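Local coordinates for protein CyaY (Psychromonas ingrahamii, PDB 4LP1) that probably takes part in iron-sulfur cluster assembly as an iron-binding member of the frataxin family, and may regulate that process, at residues A[35-40]-A[47-52]. Numbering follows the deposited sequence.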
loop_
_atom_site.group_PDB
_atom_site.type_symbol
_atom_site.label_atom_id
_atom_site.label_comp_id
_atom_site.label_asym_id
_atom_site.label_seq_id
_atom_site.Cartn_x
_atom_site.Cartn_y
_atom_site.Cartn_z
ATOM N N SER A 35 8.669 0.609 -9.580
ATOM C CA SER A 35 8.503 0.980 -8.170
ATOM C C SER A 35 7.038 1.196 -7.755
ATOM O O SER A 35 6.727 1.306 -6.570
ATOM C CB SER A 35 9.317 2.252 -7.876
ATOM O OG SER A 35 8.709 3.400 -8.445
ATOM N N LEU A 36 6.147 1.286 -8.737
ATOM C CA LEU A 36 4.735 1.595 -8.501
ATOM C C LEU A 36 3.845 0.372 -8.385
ATOM O O LEU A 36 4.043 -0.621 -9.084
ATOM C CB LEU A 36 4.175 2.468 -9.629
ATOM C CG LEU A 36 4.618 3.924 -9.693
ATOM C CD1 LEU A 36 3.973 4.566 -10.912
ATOM C CD2 LEU A 36 4.255 4.700 -8.425
ATOM N N LEU A 37 2.883 0.453 -7.470
ATOM C CA LEU A 37 1.793 -0.501 -7.411
ATOM C C LEU A 37 0.527 0.329 -7.473
ATOM O O LEU A 37 0.247 1.124 -6.577
ATOM C CB LEU A 37 1.838 -1.355 -6.148
ATOM C CG LEU A 37 0.703 -2.366 -5.971
ATOM C CD1 LEU A 37 0.619 -3.368 -7.143
ATOM C CD2 LEU A 37 0.888 -3.087 -4.640
ATOM N N THR A 38 -0.209 0.163 -8.565
ATOM C CA THR A 38 -1.421 0.934 -8.817
ATOM C C THR A 38 -2.631 0.047 -8.589
ATOM O O THR A 38 -2.714 -1.048 -9.140
ATOM C CB THR A 38 -1.448 1.525 -10.262
ATOM O OG1 THR A 38 -0.428 2.520 -10.379
ATOM C CG2 THR A 38 -2.776 2.195 -10.558
ATOM N N LEU A 39 -3.559 0.541 -7.767
ATOM C CA LEU A 39 -4.824 -0.128 -7.488
ATOM C C LEU A 39 -5.956 0.647 -8.122
ATOM O O LEU A 39 -6.079 1.847 -7.886
ATOM C CB LEU A 39 -5.081 -0.233 -5.990
ATOM C CG LEU A 39 -3.992 -0.844 -5.140
ATOM C CD1 LEU A 39 -4.562 -1.022 -3.738
ATOM C CD2 LEU A 39 -3.496 -2.170 -5.746
ATOM N N GLU A 40 -6.739 -0.018 -8.960
ATOM C CA GLU A 40 -7.835 0.655 -9.646
ATOM C C GLU A 40 -9.179 0.023 -9.317
ATOM O O GLU A 40 -9.321 -1.204 -9.299
ATOM C CB GLU A 40 -7.629 0.699 -11.154
ATOM C CG GLU A 40 -8.595 1.702 -11.777
ATOM C CD GLU A 40 -8.363 1.975 -13.252
ATOM O OE1 GLU A 40 -7.386 1.455 -13.835
ATOM O OE2 GLU A 40 -9.172 2.733 -13.822
ATOM N N LEU A 47 -5.739 4.139 -6.125
ATOM C CA LEU A 47 -4.721 4.365 -5.103
ATOM C C LEU A 47 -3.362 4.032 -5.714
ATOM O O LEU A 47 -3.245 3.002 -6.368
ATOM C CB LEU A 47 -4.988 3.512 -3.858
ATOM C CG LEU A 47 -6.267 3.837 -3.092
ATOM C CD1 LEU A 47 -6.373 2.947 -1.886
ATOM C CD2 LEU A 47 -6.260 5.304 -2.631
ATOM N N ILE A 48 -2.368 4.913 -5.555
ATOM C CA ILE A 48 -1.024 4.674 -6.085
ATOM C C ILE A 48 -0.016 4.596 -4.952
ATOM O O ILE A 48 0.153 5.534 -4.165
ATOM C CB ILE A 48 -0.534 5.743 -7.082
ATOM C CG1 ILE A 48 -1.353 5.683 -8.360
ATOM C CG2 ILE A 48 0.921 5.479 -7.502
ATOM C CD1 ILE A 48 -2.396 6.751 -8.441
ATOM N N ILE A 49 0.665 3.454 -4.930
ATOM C CA ILE A 49 1.698 3.127 -3.956
ATOM C C ILE A 49 3.024 3.183 -4.674
ATOM O O ILE A 49 3.139 2.671 -5.783
ATOM C CB ILE A 49 1.481 1.726 -3.346
ATOM C CG1 ILE A 49 0.167 1.705 -2.583
ATOM C CG2 ILE A 49 2.613 1.368 -2.402
ATOM C CD1 ILE A 49 -0.406 0.321 -2.385
ATOM N N ASN A 50 3.988 3.875 -4.076
ATOM C CA ASN A 50 5.294 4.087 -4.685
ATOM C C ASN A 50 6.409 3.776 -3.694
ATOM O O ASN A 50 6.319 4.141 -2.529
ATOM C CB ASN A 50 5.418 5.529 -5.175
ATOM C CG ASN A 50 6.556 5.717 -6.165
ATOM O OD1 ASN A 50 7.346 4.797 -6.412
ATOM N ND2 ASN A 50 6.659 6.923 -6.722
ATOM N N ARG A 51 7.447 3.096 -4.166
ATOM C CA ARG A 51 8.665 2.878 -3.377
ATOM C C ARG A 51 9.709 3.965 -3.593
ATOM O O ARG A 51 10.035 4.322 -4.730
ATOM C CB ARG A 51 9.226 1.494 -3.702
ATOM C CG ARG A 51 8.335 0.411 -3.190
ATOM C CD ARG A 51 8.449 -0.883 -3.968
ATOM N NE ARG A 51 9.757 -1.507 -3.889
ATOM C CZ ARG A 51 9.985 -2.783 -4.192
ATOM N NH1 ARG A 51 8.985 -3.570 -4.584
ATOM N NH2 ARG A 51 11.209 -3.276 -4.094
ATOM N N GLN A 52 10.215 4.513 -2.489
ATOM C CA GLN A 52 11.306 5.475 -2.527
ATOM C C GLN A 52 12.545 4.946 -1.806
ATOM O O GLN A 52 12.760 5.233 -0.633
ATOM C CB GLN A 52 10.872 6.805 -1.910
ATOM C CG GLN A 52 9.770 7.507 -2.684
ATOM C CD GLN A 52 10.245 7.985 -4.057
ATOM O OE1 GLN A 52 11.444 8.135 -4.287
ATOM N NE2 GLN A 52 9.309 8.232 -4.968
#
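The antiparallel hairpin of strands 36-41 and 46-52, the second and third strands of the frataxin sheet, flanked by 28-33 and 57-61, joins Leu37 to Ile49 and Leu39 to Leu47 as hydrogen-bonded pairs. Leu37 N reaches Ile49 O at 2.8 Å and nearly straight (171° at the hydrogen), and Ile49 N returns to Leu37 O at 2.9 Å. One pair along, Leu39 N lies almost on the line of the Leu47 carbonyl, 2.8 Å from Leu47 O, while Leu47 N meets Leu39 O in its carbonyl plane. A fifth bond, Arg51 N to Ser35 O at 3.1 Å, is the longest, and its donor comes in well off the carbonyl plane; Tyr14 OH also bonds to that carbonyl oxygen. Leu37, Leu39, Leu47 and Ile49 turn their side chains to the helix-covered face. Leu37 and Ile49 both rest on Tyr14 of helix 3-24, and Leu47 packs on Leu89 and Ala92 of helix 85-97. The other face carries Leu36, Thr38, Ile48 and Asn50. Here CD2 of Leu36 is wedged between its neighbours, 3.5 Å from Ile48 CG2 and 3.4 Å from Asn50 CG; with CG set beside the backbone N (chi1 -72°), the leucine leans across to the partner strand. Beneath it, Leu36 CA makes a CH...O contact of 3.3 Å to Ile49 O, an oxygen already bonded to Leu37 N. Arg51 carries its aliphatic chain past Ser35 O to a salt bridge with Asp11 and a cation-pi contact with Tyr14. The five backbone bonds set the register, which gathers four apolar side chains in the core against the helices and leaves a mixed row on the partly exposed face.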